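Long-range contacts in oxalate biosynthetic component 1 (Burkholderia thailandensis, PDB 5IKZ), which probably makes oxalate from oxaloacetate and acetyl-CoA, joining in one chain a barrel domain and a hydrolase-like domain: residues 382-387 against 397-402; 685-690 against 724-729; 970-975 against 1084-1089. All blocks are in the same frame, centred on the assembly; numbering follows the deposited sequence.

Interaction 1 of 3, residues 382-387 against 397-402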
loop_
_atom_site.group_PDB
_atom_site.type_symbol
_atom_site.label_atom_id
_atom_site.label_comp_id
_atom_site.label_asym_id
_atom_site.label_seq_id
_atom_site.Cartn_x
_atom_site.Cartn_y
_atom_site.Cartn_z
ATOM N N ALA A 382 9.895 26.682 14.646
ATOM C CA ALA A 382 10.735 27.489 13.755
ATOM C C ALA A 382 9.934 28.320 12.748
ATOM O O ALA A 382 10.474 28.769 11.737
ATOM C CB ALA A 382 11.736 26.598 13.023
ATOM N N VAL A 383 8.652 28.522 13.031
ATOM C CA VAL A 383 7.813 29.421 12.242
ATOM C C VAL A 383 7.475 30.659 13.065
ATOM O O VAL A 383 6.734 30.576 14.043
ATOM C CB VAL A 383 6.510 28.736 11.783
ATOM C CG1 VAL A 383 5.585 29.743 11.110
ATOM C CG2 VAL A 383 6.822 27.578 10.847
ATOM N N ASP A 384 8.024 31.802 12.667
ATOM C CA ASP A 384 7.883 33.040 13.431
ATOM C C ASP A 384 6.432 33.492 13.583
ATOM O O ASP A 384 5.707 33.642 12.600
ATOM C CB ASP A 384 8.703 34.155 12.782
ATOM C CG ASP A 384 10.194 33.892 12.850
ATOM O OD1 ASP A 384 10.613 33.086 13.706
ATOM O OD2 ASP A 384 10.945 34.490 12.051
ATOM N N GLN A 385 6.025 33.715 14.829
ATOM C CA GLN A 385 4.656 34.110 15.139
ATOM C C GLN A 385 4.591 35.421 15.919
ATOM O O GLN A 385 5.551 35.822 16.578
ATOM C CB GLN A 385 3.953 33.005 15.932
ATOM C CG GLN A 385 3.563 31.793 15.106
ATOM C CD GLN A 385 2.307 32.027 14.290
ATOM O OE1 GLN A 385 1.466 32.852 14.647
ATOM N NE2 GLN A 385 2.177 31.305 13.183
ATOM N N TYR A 386 3.443 36.079 15.836
ATOM C CA TYR A 386 3.196 37.308 16.577
ATOM C C TYR A 386 2.122 37.097 17.636
ATOM O O TYR A 386 1.253 36.239 17.492
ATOM C CB TYR A 386 2.760 38.431 15.631
ATOM C CG TYR A 386 3.883 39.263 15.053
ATOM C CD1 TYR A 386 5.036 39.518 15.783
ATOM C CD2 TYR A 386 3.784 39.800 13.775
ATOM C CE1 TYR A 386 6.062 40.284 15.254
ATOM C CE2 TYR A 386 4.802 40.565 13.238
ATOM C CZ TYR A 386 5.939 40.803 13.979
ATOM O OH TYR A 386 6.953 41.563 13.445
ATOM N N HIS A 387 2.195 37.877 18.705
ATOM C CA HIS A 387 1.042 38.077 19.570
ATOM C C HIS A 387 0.643 39.536 19.473
ATOM O O HIS A 387 1.487 40.421 19.594
ATOM C CB HIS A 387 1.337 37.706 21.021
ATOM C CG HIS A 387 0.245 38.098 21.967
ATOM N ND1 HIS A 387 0.207 39.327 22.589
ATOM C CD2 HIS A 387 -0.862 37.435 22.376
ATOM C CE1 HIS A 387 -0.870 39.400 23.350
ATOM N NE2 HIS A 387 -1.535 38.264 23.240
ATOM N N ASP A 397 6.937 38.775 20.152
ATOM C CA ASP A 397 7.346 37.476 19.635
ATOM C C ASP A 397 6.731 36.350 20.459
ATOM O O ASP A 397 7.118 36.122 21.605
ATOM C CB ASP A 397 8.871 37.364 19.625
ATOM C CG ASP A 397 9.360 36.086 18.975
ATOM O OD1 ASP A 397 8.602 35.485 18.185
ATOM O OD2 ASP A 397 10.510 35.690 19.252
ATOM N N ASP A 398 5.771 35.648 19.866
ATOM C CA ASP A 398 5.052 34.588 20.560
ATOM C C ASP A 398 5.398 33.220 19.980
ATOM O O ASP A 398 4.693 32.237 20.210
ATOM C CB ASP A 398 3.543 34.831 20.479
ATOM C CG ASP A 398 2.780 34.139 21.591
ATOM O OD1 ASP A 398 3.372 33.900 22.668
ATOM O OD2 ASP A 398 1.585 33.840 21.391
ATOM N N SER A 399 6.492 33.170 19.227
ATOM C CA SER A 399 6.917 31.942 18.569
ATOM C C SER A 399 7.398 30.906 19.579
ATOM O O SER A 399 7.941 31.258 20.625
ATOM C CB SER A 399 8.027 32.244 17.560
ATOM O OG SER A 399 7.662 33.316 16.707
ATOM N N LEU A 400 7.187 29.630 19.264
ATOM C CA LEU A 400 7.666 28.538 20.108
ATOM C C LEU A 400 9.180 28.598 20.238
ATOM O O LEU A 400 9.732 28.410 21.320
ATOM C CB LEU A 400 7.235 27.186 19.542
ATOM C CG LEU A 400 5.732 26.922 19.486
ATOM C CD1 LEU A 400 5.470 25.508 19.002
ATOM C CD2 LEU A 400 5.104 27.149 20.852
ATOM N N ILE A 401 9.842 28.848 19.114
ATOM C CA ILE A 401 11.262 29.172 19.114
ATOM C C ILE A 401 11.392 30.656 18.807
ATOM O O ILE A 401 11.021 31.098 17.718
ATOM C CB ILE A 401 12.049 28.345 18.079
ATOM C CG1 ILE A 401 11.831 26.848 18.307
ATOM C CG2 ILE A 401 13.530 28.686 18.138
ATOM C CD1 ILE A 401 12.611 25.966 17.355
ATOM N N ASP A 402 11.895 31.431 19.764
ATOM C CA ASP A 402 11.931 32.880 19.601
ATOM C C ASP A 402 12.815 33.266 18.424
ATOM O O ASP A 402 13.820 32.607 18.149
ATOM C CB ASP A 402 12.401 33.577 20.887
ATOM C CG ASP A 402 13.786 33.138 21.326
ATOM O OD1 ASP A 402 14.775 33.509 20.660
ATOM O OD2 ASP A 402 13.888 32.441 22.357
#
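Ser399 and Gln385 meet where the two segments come closest, and a small hydroxyl residue suits the place because its OG both accepts and donates. Ser399 OG accepts the backbone N-H of Gln385 in an almost straight bond (175°). Ser399 OG in turn donates to Asp397 OD1, 2.8 Å away. That OD1 also receives a weak bond from the N-H of Ser399, the pattern of an Asx turn, while Asp397 OD2 holds the N-H of Val403. The return bond runs from Asp398 N to Gln385 O, 3.3 Å, with the donor well above the carbonyl plane. These links close the base of a small antiparallel hairpin, Tyr386 facing Asp397 as a non-hydrogen-bonded pair, in the loop between barrel strand 375-380 and helix 403-415 of the TIM-barrel domain; the side chain of Val383 lies about 10 Å from the bound magnesium ion. Followed outward, Asp398 rests its CB on His387 CB at 3.7 Å, keeps its CG 3.9 Å from the same His387 CB, and bonds through its OD2, still beside that methylene, to Thr355 OG1. With CG anti to the backbone N (chi1 -157°), the carboxylate is carried past His387 to that partner. Further back, Ile401 lays its CD1 against the backbone N of Ala382 at 3.9 Å.

Interaction 2 of 3, residues 685-690 against 724-729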
loop_
_atom_site.group_PDB
_atom_site.type_symbol
_atom_site.label_atom_id
_atom_site.label_comp_id
_atom_site.label_asym_id
_atom_site.label_seq_id
_atom_site.Cartn_x
_atom_site.Cartn_y
_atom_site.Cartn_z
ATOM N N ARG A 685 -24.785 -15.306 4.990
ATOM C CA ARG A 685 -24.119 -14.224 4.275
ATOM C C ARG A 685 -23.271 -13.390 5.227
ATOM O O ARG A 685 -22.271 -12.793 4.826
ATOM C CB ARG A 685 -25.142 -13.334 3.562
ATOM C CG ARG A 685 -25.997 -14.065 2.540
ATOM C CD ARG A 685 -26.797 -13.091 1.684
ATOM N NE ARG A 685 -27.693 -12.259 2.480
ATOM C CZ ARG A 685 -28.943 -12.589 2.788
ATOM N NH1 ARG A 685 -29.450 -13.739 2.366
ATOM N NH2 ARG A 685 -29.687 -11.768 3.518
ATOM N N CYS A 686 -23.682 -13.358 6.490
ATOM C CA CYS A 686 -22.965 -12.616 7.517
ATOM C C CYS A 686 -21.624 -13.267 7.822
ATOM O O CYS A 686 -20.603 -12.587 7.934
ATOM C CB CYS A 686 -23.801 -12.519 8.793
ATOM S SG CYS A 686 -22.984 -11.661 10.155
ATOM N N LEU A 687 -21.637 -14.590 7.957
ATOM C CA LEU A 687 -20.421 -15.339 8.238
ATOM C C LEU A 687 -19.424 -15.181 7.096
ATOM O O LEU A 687 -18.218 -15.086 7.321
ATOM C CB LEU A 687 -20.741 -16.817 8.471
ATOM C CG LEU A 687 -21.608 -17.144 9.689
ATOM C CD1 LEU A 687 -22.114 -18.574 9.617
ATOM C CD2 LEU A 687 -20.838 -16.912 10.980
ATOM N N GLU A 688 -19.940 -15.141 5.870
ATOM C CA GLU A 688 -19.105 -14.966 4.687
ATOM C C GLU A 688 -18.445 -13.591 4.672
ATOM O O GLU A 688 -17.320 -13.438 4.195
ATOM C CB GLU A 688 -19.930 -15.164 3.413
ATOM C CG GLU A 688 -20.110 -16.619 3.017
ATOM C CD GLU A 688 -20.972 -16.784 1.782
ATOM O OE1 GLU A 688 -21.207 -15.776 1.083
ATOM O OE2 GLU A 688 -21.412 -17.923 1.511
ATOM N N TYR A 689 -19.154 -12.595 5.194
ATOM C CA TYR A 689 -18.628 -11.239 5.282
ATOM C C TYR A 689 -17.513 -11.148 6.320
ATOM O O TYR A 689 -16.449 -10.587 6.052
ATOM C CB TYR A 689 -19.750 -10.254 5.623
ATOM C CG TYR A 689 -19.274 -8.862 5.982
ATOM C CD1 TYR A 689 -18.782 -8.001 5.008
ATOM C CD2 TYR A 689 -19.330 -8.404 7.293
ATOM C CE1 TYR A 689 -18.349 -6.728 5.333
ATOM C CE2 TYR A 689 -18.902 -7.132 7.626
ATOM C CZ TYR A 689 -18.413 -6.298 6.643
ATOM O OH TYR A 689 -17.986 -5.033 6.972
ATOM N N LEU A 690 -17.765 -11.707 7.500
ATOM C CA LEU A 690 -16.825 -11.635 8.613
ATOM C C LEU A 690 -15.470 -12.245 8.276
ATOM O O LEU A 690 -14.428 -11.665 8.579
ATOM C CB LEU A 690 -17.412 -12.328 9.845
ATOM C CG LEU A 690 -18.613 -11.645 10.499
ATOM C CD1 LEU A 690 -19.236 -12.554 11.542
ATOM C CD2 LEU A 690 -18.201 -10.317 11.118
ATOM N N HIS A 724 -16.761 -23.054 11.036
ATOM C CA HIS A 724 -17.602 -24.117 11.567
ATOM C C HIS A 724 -19.064 -23.847 11.247
ATOM O O HIS A 724 -19.704 -24.634 10.546
ATOM C CB HIS A 724 -17.409 -24.254 13.068
ATOM C CG HIS A 724 -18.023 -25.491 13.658
ATOM N ND1 HIS A 724 -19.322 -25.537 14.121
ATOM C CD2 HIS A 724 -17.479 -26.692 13.956
ATOM C CE1 HIS A 724 -19.573 -26.743 14.608
ATOM N NE2 HIS A 724 -18.469 -27.458 14.525
ATOM N N ALA A 725 -19.593 -22.739 11.758
ATOM C CA ALA A 725 -20.976 -22.344 11.472
ATOM C C ALA A 725 -21.196 -22.102 9.982
ATOM O O ALA A 725 -22.301 -22.299 9.473
ATOM C CB ALA A 725 -21.354 -21.093 12.266
ATOM N N LEU A 726 -20.144 -21.682 9.284
ATOM C CA LEU A 726 -20.243 -21.425 7.848
ATOM C C LEU A 726 -20.408 -22.741 7.094
ATOM O O LEU A 726 -21.046 -22.798 6.043
ATOM C CB LEU A 726 -19.013 -20.662 7.345
ATOM C CG LEU A 726 -19.067 -20.079 5.928
ATOM C CD1 LEU A 726 -20.304 -19.230 5.756
ATOM C CD2 LEU A 726 -17.829 -19.248 5.645
ATOM N N ARG A 727 -19.836 -23.802 7.654
ATOM C CA ARG A 727 -19.928 -25.132 7.067
ATOM C C ARG A 727 -21.304 -25.744 7.288
ATOM O O ARG A 727 -21.946 -26.204 6.344
ATOM C CB ARG A 727 -18.860 -26.053 7.654
ATOM C CG ARG A 727 -18.906 -27.468 7.104
ATOM C CD ARG A 727 -18.029 -28.402 7.913
ATOM N NE ARG A 727 -18.545 -28.606 9.261
ATOM C CZ ARG A 727 -17.781 -28.837 10.322
ATOM N NH1 ARG A 727 -16.461 -28.886 10.193
ATOM N NH2 ARG A 727 -18.333 -29.013 11.515
ATOM N N GLU A 728 -21.737 -25.754 8.546
ATOM C CA GLU A 728 -23.018 -26.333 8.932
ATOM C C GLU A 728 -24.168 -25.774 8.100
ATOM O O GLU A 728 -25.061 -26.512 7.684
ATOM C CB GLU A 728 -23.280 -26.086 10.421
ATOM C CG GLU A 728 -24.663 -26.510 10.901
ATOM C CD GLU A 728 -24.730 -27.979 11.268
ATOM O OE1 GLU A 728 -23.660 -28.602 11.438
ATOM O OE2 GLU A 728 -25.854 -28.512 11.387
ATOM N N LEU A 729 -24.131 -24.470 7.848
ATOM C CA LEU A 729 -25.194 -23.811 7.101
ATOM C C LEU A 729 -25.071 -24.037 5.596
ATOM O O LEU A 729 -26.069 -24.014 4.878
ATOM C CB LEU A 729 -25.206 -22.312 7.401
ATOM C CG LEU A 729 -25.570 -21.899 8.828
ATOM C CD1 LEU A 729 -25.700 -20.389 8.915
ATOM C CD2 LEU A 729 -26.852 -22.580 9.279
#
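Glu688 OE2 forms a salt bridge with Lys680, while the aliphatic part of the same residue faces the other helix: Glu688 CG lies 3.8 Å from Leu726 CD1, and the two side chains cross at about a right angle. Glutamate suits this edge of the contact, since its methylenes pack as a hydrocarbon would and its carboxylate stays with a charged partner. Leu726 has CG anti to the backbone N (chi1 -169°), which goes with its CD1 also touching Leu687 CB, at 3.7 Å, so a single methyl bridges two successive residues of 685-690. Leu687 answers with its own CD1, which lies between Ala725 and Leu729, 3.7 Å from Ala725 CB and 4.1 Å from Leu729 CD1. Ala725 and Leu729 stand one helical turn apart; the short alanine lets Leu687 CD1 come within 3.7 Å of Ala725 C. The axes of 685-690 and 724-729 approach to 9.5 Å and run roughly antiparallel, at 144°, an apolar helix-helix packing within the cap domain. Helix 554-560 joins the two, its Leu558 touching both Leu687 and Leu729, whereas Cys686 and Leu690 of 685-690 pack against helix 562-579.

Interaction 3 of 3, residues 970-975 against 1084-1089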
loop_
_atom_site.group_PDB
_atom_site.type_symbol
_atom_site.label_atom_id
_atom_site.label_comp_id
_atom_site.label_asym_id
_atom_site.label_seq_id
_atom_site.Cartn_x
_atom_site.Cartn_y
_atom_site.Cartn_z
ATOM N N LEU A 970 10.503 -34.607 2.968
ATOM C CA LEU A 970 10.781 -33.235 2.556
ATOM C C LEU A 970 9.529 -32.575 1.984
ATOM O O LEU A 970 8.709 -33.232 1.342
ATOM C CB LEU A 970 11.919 -33.211 1.533
ATOM C CG LEU A 970 12.340 -31.864 0.943
ATOM C CD1 LEU A 970 13.854 -31.771 0.892
ATOM C CD2 LEU A 970 11.750 -31.673 -0.447
ATOM N N LEU A 971 9.386 -31.274 2.216
ATOM C CA LEU A 971 8.185 -30.560 1.801
ATOM C C LEU A 971 8.479 -29.234 1.111
ATOM O O LEU A 971 9.271 -28.428 1.599
ATOM C CB LEU A 971 7.283 -30.308 3.007
ATOM C CG LEU A 971 5.928 -31.011 2.994
ATOM C CD1 LEU A 971 5.168 -30.663 4.255
ATOM C CD2 LEU A 971 5.137 -30.627 1.754
ATOM N N VAL A 972 7.826 -29.015 -0.025
ATOM C CA VAL A 972 7.895 -27.737 -0.718
ATOM C C VAL A 972 6.487 -27.162 -0.848
ATOM O O VAL A 972 5.680 -27.641 -1.644
ATOM C CB VAL A 972 8.540 -27.871 -2.112
ATOM C CG1 VAL A 972 8.581 -26.522 -2.811
ATOM C CG2 VAL A 972 9.940 -28.457 -1.994
ATOM N N SER A 973 6.198 -26.137 -0.054
ATOM C CA SER A 973 4.858 -25.567 0.006
ATOM C C SER A 973 4.750 -24.274 -0.797
ATOM O O SER A 973 5.514 -23.333 -0.583
ATOM C CB SER A 973 4.459 -25.316 1.465
ATOM O OG SER A 973 3.110 -24.890 1.572
ATOM N N PHE A 974 3.800 -24.237 -1.726
ATOM C CA PHE A 974 3.515 -23.026 -2.491
ATOM C C PHE A 974 2.192 -22.422 -2.043
ATOM O O PHE A 974 1.128 -22.995 -2.275
ATOM C CB PHE A 974 3.474 -23.322 -3.992
ATOM C CG PHE A 974 4.823 -23.559 -4.599
ATOM C CD1 PHE A 974 5.316 -24.847 -4.747
ATOM C CD2 PHE A 974 5.602 -22.496 -5.027
ATOM C CE1 PHE A 974 6.559 -25.070 -5.308
ATOM C CE2 PHE A 974 6.848 -22.712 -5.589
ATOM C CZ PHE A 974 7.326 -24.001 -5.729
ATOM N N GLY A 975 2.267 -21.262 -1.401
ATOM C CA GLY A 975 1.086 -20.624 -0.856
ATOM C C GLY A 975 0.565 -21.377 0.352
ATOM O O GLY A 975 -0.512 -21.971 0.308
ATOM N N GLN A 1084 16.652 -24.172 -9.054
ATOM C CA GLN A 1084 17.918 -24.808 -8.704
ATOM C C GLN A 1084 17.791 -25.610 -7.412
ATOM O O GLN A 1084 18.337 -26.709 -7.297
ATOM C CB GLN A 1084 19.023 -23.754 -8.572
ATOM C CG GLN A 1084 20.286 -24.242 -7.877
ATOM C CD GLN A 1084 20.963 -25.384 -8.611
ATOM O OE1 GLN A 1084 20.939 -25.450 -9.841
ATOM N NE2 GLN A 1084 21.572 -26.294 -7.857
ATOM N N TRP A 1085 17.063 -25.057 -6.446
ATOM C CA TRP A 1085 16.798 -25.747 -5.188
ATOM C C TRP A 1085 16.032 -27.045 -5.423
ATOM O O TRP A 1085 16.391 -28.097 -4.894
ATOM C CB TRP A 1085 16.007 -24.850 -4.233
ATOM C CG TRP A 1085 16.810 -23.752 -3.607
ATOM C CD1 TRP A 1085 17.995 -23.242 -4.049
ATOM C CD2 TRP A 1085 16.483 -23.031 -2.412
ATOM N NE1 TRP A 1085 18.426 -22.246 -3.207
ATOM C CE2 TRP A 1085 17.516 -22.098 -2.192
ATOM C CE3 TRP A 1085 15.418 -23.084 -1.508
ATOM C CZ2 TRP A 1085 17.514 -21.224 -1.107
ATOM C CZ3 TRP A 1085 15.418 -22.217 -0.430
ATOM C CH2 TRP A 1085 16.459 -21.299 -0.239
ATOM N N ILE A 1086 14.974 -26.957 -6.222
ATOM C CA ILE A 1086 14.128 -28.108 -6.517
ATOM C C ILE A 1086 14.868 -29.122 -7.387
ATOM O O ILE A 1086 14.708 -30.333 -7.218
ATOM C CB ILE A 1086 12.821 -27.663 -7.206
ATOM C CG1 ILE A 1086 11.985 -26.831 -6.232
ATOM C CG2 ILE A 1086 12.025 -28.864 -7.698
ATOM C CD1 ILE A 1086 10.623 -26.460 -6.751
ATOM N N ALA A 1087 15.687 -28.620 -8.305
ATOM C CA ALA A 1087 16.515 -29.480 -9.142
ATOM C C ALA A 1087 17.463 -30.309 -8.282
ATOM O O ALA A 1087 17.651 -31.502 -8.521
ATOM C CB ALA A 1087 17.295 -28.653 -10.149
ATOM N N ARG A 1088 18.052 -29.666 -7.277
ATOM C CA ARG A 1088 18.954 -30.345 -6.354
ATOM C C ARG A 1088 18.205 -31.380 -5.519
ATOM O O ARG A 1088 18.758 -32.420 -5.163
ATOM C CB ARG A 1088 19.653 -29.333 -5.443
ATOM N N PHE A 1089 16.945 -31.085 -5.210
ATOM C CA PHE A 1089 16.085 -32.024 -4.498
ATOM C C PHE A 1089 15.815 -33.263 -5.343
ATOM O O PHE A 1089 15.816 -34.388 -4.839
ATOM C CB PHE A 1089 14.756 -31.365 -4.115
ATOM C CG PHE A 1089 14.849 -30.447 -2.931
ATOM C CD1 PHE A 1089 15.911 -30.535 -2.047
ATOM C CD2 PHE A 1089 13.867 -29.499 -2.700
ATOM C CE1 PHE A 1089 15.993 -29.690 -0.956
ATOM C CE2 PHE A 1089 13.942 -28.653 -1.611
ATOM C CZ PHE A 1089 15.007 -28.749 -0.739
#
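Leu970 and Phe1089 pack strand against helix in the C-terminal domain, whose largely parallel central sheet, flanked by helices, is consistent with its assignment to the alpha/beta-hydrolase clan. Strand 969-976 lies inside that sheet, between parallel neighbours 929-935 and 989-992, and helix 1080-1090 covers one side of it; the segments 970-973 and 1084-1089 run nearly antiparallel, at 153°. Leu970 extends toward the helix with CG anti to its own N (chi1 178°), which carries both methyls to the aromatic ring. Leu970 CD1 sits over one face of Phe1089, 3.6 Å from the ring centroid and 17° off the normal, a CH-pi contact; Leu970 CD2 lies by the other half of the ring, 3.8 Å from Phe1089 CD2. The opposite face is occupied by Trp1085 O, one turn back in the helix, which also accepts the backbone N-H of Phe1089. The ring is thus sandwiched between its own helix and the strand. A branched leucine suits the place because its two methyls can spread across a flat ring. Val972, two residues along and pointing the same way, divides its branches: CG2 approaches Phe1089 CE2 obliquely at 4.0 Å, while CG1 turns to Ile1086. Leu971 between them points away from 1084-1089, and its side chain touches helix 937-955. Ile1086 starts off to the side, but its extended chain (chi2 -174°) brings the terminal methyl back to the strand side; Phe808 and Ile812 of helix 792-813 also touch this side chain. Ile1086 CD1 meets the edge of the Phe974 ring, near its plane, 4.2 Å from Phe974 CZ.

How the interactions relate
Following the chain from the N terminus, the three contacts come in series: each closes before the next opens, so none nest or cross. Interaction 1 closes a short loop of nine residues on the barrel domain. Interaction 2 spans 33 residues and ties two helices of the cap domain. Interaction 3 spans 108 residues and joins an inner strand of the hydrolase-like sheet to a helix near the end of the modelled chain. Interactions 1 and 3 lie on opposite sides of the chain's centre, their centres 64 Å apart; interactions 2 and 3 are nearer, their centres 35 Å apart, yet their nearest atoms remain about 18 Å from each other.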